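Local coordinates for protein TatD-related deoxyribonuclease (Thermotoga maritima, PDB 1J6O) that probably acts as a metal-dependent deoxyribonuclease, hydrolysing ester bonds in DNA, at residues Asn133-Tyr144 and Pro157-Ser168. Sequence-based numbering, arbitrary orientation.
Sequences NLPLVVHIRDAY and PEKRGVIHAFSS
The hydroxyl of Y144 accepts a hydrogen bond from the backbone of S167, with 2.8 Å between Y144 OH and S167 N, and its ring is clasped on both faces. S168 CB sits 3.7 Å from the centroid of the Y144 ring in a CH-pi contact, while I140 CG2 covers the opposite face. The Y144 and F166 rings meet obliquely, Y144 CE1 to F166 CE1 at 3.8 Å. Beside them the R141 chain, bent at its second and third torsions, curls back until S167 OG lies over one face of the guanidinium; R141 NH2 reaches A165 O through a weak hydrogen bond and shares a water with I140 N and H164 O.

This cluster lies at the C-terminal ends of strands 136-141 and 161-163, which run parallel, their axes 10° apart, as the ends of a beta-alpha-beta unit crossing over through helix 144-153. In the TIM-barrel fold of TatD nucleases, the C-terminal ends of such neighbouring strands carry the active site. Here H139 and H164, both predicted ligands of a second divalent metal, meet rim to rim through a weak hydrogen bond, H139 ND1 to H164 NE2. E103, a predicted ligand of the first metal, comes close to both histidines, and H164 ND1 is hydrogen-bonded to E212.

The two strands are set in register by backbone bonds: L136 N to R160 O, V162 N to L136 O, V138 N to V162 O and H164 N to V138 O (2.8 Å). On the sheet face that also carries L136, V138 and I163 lie side by side, V138 CB to I163 CD1 at 3.7 Å, against F181. At the far end N133, closing helix 115-132 in a Schellman motif, sends ND2 to E158 OE1 at 3.0 Å, from above the carboxylate plane, and also to E268 O.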
loop_
_atom_site.group_PDB
_atom_site.type_symbol
_atom_site.label_atom_id
_atom_site.label_comp_id
_atom_site.label_asym_id
_atom_site.label_seq_id
_atom_site.Cartn_x
_atom_site.Cartn_y
_atom_site.Cartn_z
ATOM N N ASN A 133 -10.193 -2.514 13.973
ATOM C CA ASN A 133 -9.112 -3.462 14.036
ATOM C C ASN A 133 -8.617 -3.840 12.637
ATOM O O ASN A 133 -8.288 -4.995 12.366
ATOM C CB ASN A 133 -9.541 -4.701 14.796
ATOM C CG ASN A 133 -8.377 -5.420 15.385
ATOM O OD1 ASN A 133 -7.288 -4.847 15.524
ATOM N ND2 ASN A 133 -8.582 -6.682 15.755
ATOM N N LEU A 134 -8.601 -2.861 11.739
ATOM C CA LEU A 134 -8.137 -3.063 10.360
ATOM C C LEU A 134 -6.748 -2.427 10.227
ATOM O O LEU A 134 -6.467 -1.402 10.847
ATOM C CB LEU A 134 -9.081 -2.374 9.365
ATOM C CG LEU A 134 -10.455 -2.995 9.127
ATOM C CD1 LEU A 134 -11.262 -2.091 8.177
ATOM C CD2 LEU A 134 -10.306 -4.426 8.544
ATOM N N PRO A 135 -5.855 -3.040 9.432
ATOM C CA PRO A 135 -4.504 -2.512 9.230
ATOM C C PRO A 135 -4.590 -1.228 8.421
ATOM O O PRO A 135 -5.571 -0.992 7.709
ATOM C CB PRO A 135 -3.795 -3.653 8.488
ATOM C CG PRO A 135 -4.865 -4.295 7.736
ATOM C CD PRO A 135 -6.014 -4.338 8.746
ATOM N N LEU A 136 -3.577 -0.388 8.562
ATOM C CA LEU A 136 -3.528 0.867 7.848
ATOM C C LEU A 136 -2.608 0.783 6.642
ATOM O O LEU A 136 -1.601 0.095 6.684
ATOM C CB LEU A 136 -3.004 1.979 8.776
ATOM C CG LEU A 136 -3.985 2.449 9.851
ATOM C CD1 LEU A 136 -3.244 2.874 11.121
ATOM C CD2 LEU A 136 -4.810 3.596 9.271
ATOM N N VAL A 137 -2.996 1.470 5.565
ATOM C CA VAL A 137 -2.230 1.535 4.327
ATOM C C VAL A 137 -1.834 3.017 4.420
ATOM O O VAL A 137 -2.633 3.895 4.119
ATOM C CB VAL A 137 -3.128 1.250 3.105
ATOM C CG1 VAL A 137 -2.459 1.690 1.835
ATOM C CG2 VAL A 137 -3.419 -0.252 3.060
ATOM N N VAL A 138 -0.589 3.267 4.832
ATOM C CA VAL A 138 -0.061 4.624 5.010
ATOM C C VAL A 138 0.801 5.208 3.928
ATOM O O VAL A 138 1.702 4.561 3.394
ATOM C CB VAL A 138 0.706 4.698 6.369
ATOM C CG1 VAL A 138 1.137 6.140 6.692
ATOM C CG2 VAL A 138 -0.173 4.140 7.483
ATOM N N HIS A 139 0.519 6.468 3.616
ATOM C CA HIS A 139 1.246 7.204 2.591
ATOM C C HIS A 139 2.035 8.287 3.312
ATOM O O HIS A 139 1.452 9.073 4.047
ATOM C CB HIS A 139 0.230 7.854 1.643
ATOM C CG HIS A 139 0.834 8.815 0.664
ATOM N ND1 HIS A 139 1.233 8.439 -0.598
ATOM C CD2 HIS A 139 1.083 10.143 0.755
ATOM C CE1 HIS A 139 1.696 9.493 -1.249
ATOM N NE2 HIS A 139 1.617 10.541 -0.447
ATOM N N ILE A 140 3.349 8.333 3.110
ATOM C CA ILE A 140 4.165 9.368 3.771
ATOM C C ILE A 140 5.148 9.940 2.753
ATOM O O ILE A 140 5.918 9.190 2.137
ATOM C CB ILE A 140 5.020 8.815 4.943
ATOM C CG1 ILE A 140 4.141 8.186 6.026
ATOM C CG2 ILE A 140 5.873 9.969 5.523
ATOM C CD1 ILE A 140 4.925 7.505 7.159
ATOM N N ARG A 141 5.109 11.255 2.549
ATOM C CA ARG A 141 6.016 11.914 1.597
ATOM C C ARG A 141 6.641 13.091 2.373
ATOM O O ARG A 141 5.934 13.996 2.797
ATOM C CB ARG A 141 5.240 12.417 0.374
ATOM C CG ARG A 141 6.094 12.889 -0.829
ATOM C CD ARG A 141 6.989 11.768 -1.390
ATOM N NE ARG A 141 6.448 10.431 -1.107
ATOM C CZ ARG A 141 7.047 9.275 -1.413
ATOM N NH1 ARG A 141 8.232 9.256 -2.031
ATOM N NH2 ARG A 141 6.460 8.122 -1.081
ATOM N N ASP A 142 7.958 13.042 2.581
ATOM C CA ASP A 142 8.675 14.097 3.312
ATOM C C ASP A 142 7.999 14.491 4.634
ATOM O O ASP A 142 7.924 15.674 4.993
ATOM C CB ASP A 142 8.839 15.335 2.424
ATOM C CG ASP A 142 9.723 15.072 1.206
ATOM O OD1 ASP A 142 10.507 14.104 1.245
ATOM O OD2 ASP A 142 9.653 15.834 0.217
ATOM N N ALA A 143 7.514 13.499 5.366
ATOM C CA ALA A 143 6.847 13.751 6.640
ATOM C C ALA A 143 7.019 12.558 7.567
ATOM O O ALA A 143 6.158 12.297 8.403
ATOM C CB ALA A 143 5.349 14.002 6.407
ATOM N N TYR A 144 8.123 11.827 7.427
ATOM C CA TYR A 144 8.340 10.669 8.283
ATOM C C TYR A 144 8.355 10.991 9.766
ATOM O O TYR A 144 7.716 10.307 10.548
ATOM C CB TYR A 144 9.613 9.929 7.849
ATOM C CG TYR A 144 9.367 9.149 6.577
ATOM C CD1 TYR A 144 8.814 7.866 6.624
ATOM C CD2 TYR A 144 9.591 9.724 5.324
ATOM C CE1 TYR A 144 8.478 7.171 5.450
ATOM C CE2 TYR A 144 9.252 9.035 4.129
ATOM C CZ TYR A 144 8.691 7.760 4.211
ATOM O OH TYR A 144 8.282 7.098 3.072
ATOM N N PRO A 157 -4.113 -0.473 15.416
ATOM C CA PRO A 157 -4.736 -1.791 15.254
ATOM C C PRO A 157 -3.666 -2.851 15.506
ATOM O O PRO A 157 -2.476 -2.574 15.313
ATOM C CB PRO A 157 -5.179 -1.800 13.792
ATOM C CG PRO A 157 -5.195 -0.361 13.388
ATOM C CD PRO A 157 -4.053 0.249 14.132
ATOM N N GLU A 158 -4.098 -4.045 15.918
ATOM C CA GLU A 158 -3.207 -5.181 16.203
ATOM C C GLU A 158 -2.180 -5.291 15.085
ATOM O O GLU A 158 -0.969 -5.253 15.326
ATOM C CB GLU A 158 -4.018 -6.480 16.287
ATOM C CG GLU A 158 -4.956 -6.552 17.492
ATOM C CD GLU A 158 -5.998 -7.661 17.372
ATOM O OE1 GLU A 158 -6.110 -8.275 16.288
ATOM O OE2 GLU A 158 -6.717 -7.913 18.363
ATOM N N LYS A 159 -2.672 -5.454 13.863
ATOM C CA LYS A 159 -1.811 -5.558 12.685
ATOM C C LYS A 159 -1.717 -4.086 12.282
ATOM O O LYS A 159 -2.646 -3.557 11.686
ATOM C CB LYS A 159 -2.518 -6.331 11.566
ATOM C CG LYS A 159 -2.887 -7.770 11.888
ATOM C CD LYS A 159 -1.888 -8.730 11.254
ATOM C CE LYS A 159 -2.213 -10.178 11.592
ATOM N NZ LYS A 159 -3.600 -10.523 11.193
ATOM N N ARG A 160 -0.621 -3.428 12.620
ATOM C CA ARG A 160 -0.438 -2.017 12.295
ATOM C C ARG A 160 -0.683 -1.689 10.821
ATOM O O ARG A 160 -1.490 -0.797 10.486
ATOM C CB ARG A 160 0.963 -1.588 12.702
ATOM C CG ARG A 160 1.319 -2.037 14.116
ATOM C CD ARG A 160 1.513 -0.872 15.041
ATOM N NE ARG A 160 1.900 -1.304 16.384
ATOM C CZ ARG A 160 1.091 -1.921 17.238
ATOM N NH1 ARG A 160 -0.167 -2.195 16.903
ATOM N NH2 ARG A 160 1.541 -2.244 18.442
ATOM N N GLY A 161 0.022 -2.391 9.945
ATOM C CA GLY A 161 -0.152 -2.138 8.522
ATOM C C GLY A 161 1.123 -2.008 7.713
ATOM O O GLY A 161 2.157 -2.625 7.994
ATOM N N VAL A 162 1.048 -1.162 6.696
ATOM C CA VAL A 162 2.169 -0.935 5.817
ATOM C C VAL A 162 2.395 0.522 5.506
ATOM O O VAL A 162 1.431 1.273 5.334
ATOM C CB VAL A 162 1.892 -1.613 4.460
ATOM C CG1 VAL A 162 3.096 -1.541 3.592
ATOM C CG2 VAL A 162 1.413 -3.078 4.682
ATOM N N ILE A 163 3.662 0.917 5.418
ATOM C CA ILE A 163 4.020 2.297 5.073
ATOM C C ILE A 163 4.310 2.010 3.601
ATOM O O ILE A 163 5.364 1.466 3.229
ATOM C CB ILE A 163 5.296 2.780 5.765
ATOM C CG1 ILE A 163 5.117 2.681 7.286
ATOM C CG2 ILE A 163 5.597 4.221 5.333
ATOM C CD1 ILE A 163 3.883 3.440 7.811
ATOM N N HIS A 164 3.368 2.365 2.748
ATOM C CA HIS A 164 3.535 2.105 1.333
ATOM C C HIS A 164 4.566 2.970 0.608
ATOM O O HIS A 164 4.834 4.098 1.013
ATOM C CB HIS A 164 2.138 2.154 0.700
ATOM C CG HIS A 164 1.918 3.282 -0.246
ATOM N ND1 HIS A 164 2.169 3.180 -1.598
ATOM C CD2 HIS A 164 1.435 4.531 -0.045
ATOM C CE1 HIS A 164 1.851 4.318 -2.187
ATOM N NE2 HIS A 164 1.403 5.151 -1.267
ATOM N N ALA A 165 5.159 2.419 -0.446
ATOM C CA ALA A 165 6.176 3.136 -1.243
ATOM C C ALA A 165 7.160 3.820 -0.299
ATOM O O ALA A 165 7.471 5.018 -0.454
ATOM C CB ALA A 165 5.502 4.182 -2.145
ATOM N N PHE A 166 7.651 3.052 0.669
ATOM C CA PHE A 166 8.599 3.577 1.656
ATOM C C PHE A 166 9.714 4.337 0.939
ATOM O O PHE A 166 10.388 3.789 0.066
ATOM C CB PHE A 166 9.210 2.450 2.493
ATOM C CG PHE A 166 10.174 2.948 3.517
ATOM C CD1 PHE A 166 9.712 3.564 4.670
ATOM C CD2 PHE A 166 11.541 2.853 3.305
ATOM C CE1 PHE A 166 10.603 4.084 5.609
ATOM C CE2 PHE A 166 12.436 3.378 4.244
ATOM C CZ PHE A 166 11.961 3.987 5.386
ATOM N N SER A 167 9.920 5.582 1.348
ATOM C CA SER A 167 10.934 6.409 0.724
ATOM C C SER A 167 11.933 7.123 1.619
ATOM O O SER A 167 12.422 8.203 1.261
ATOM C CB SER A 167 10.234 7.448 -0.153
ATOM O OG SER A 167 9.304 8.206 0.623
ATOM N N SER A 168 12.227 6.568 2.786
ATOM C CA SER A 168 13.193 7.223 3.656
ATOM C C SER A 168 14.445 6.353 3.759
ATOM O O SER A 168 14.677 5.475 2.920
ATOM C CB SER A 168 12.603 7.480 5.036
ATOM O OG SER A 168 13.381 8.467 5.697
HETATM O O HOH W 1 4.074 7.069 0.803
HETATM O O HOH W 2 9.628 11.189 1.167
#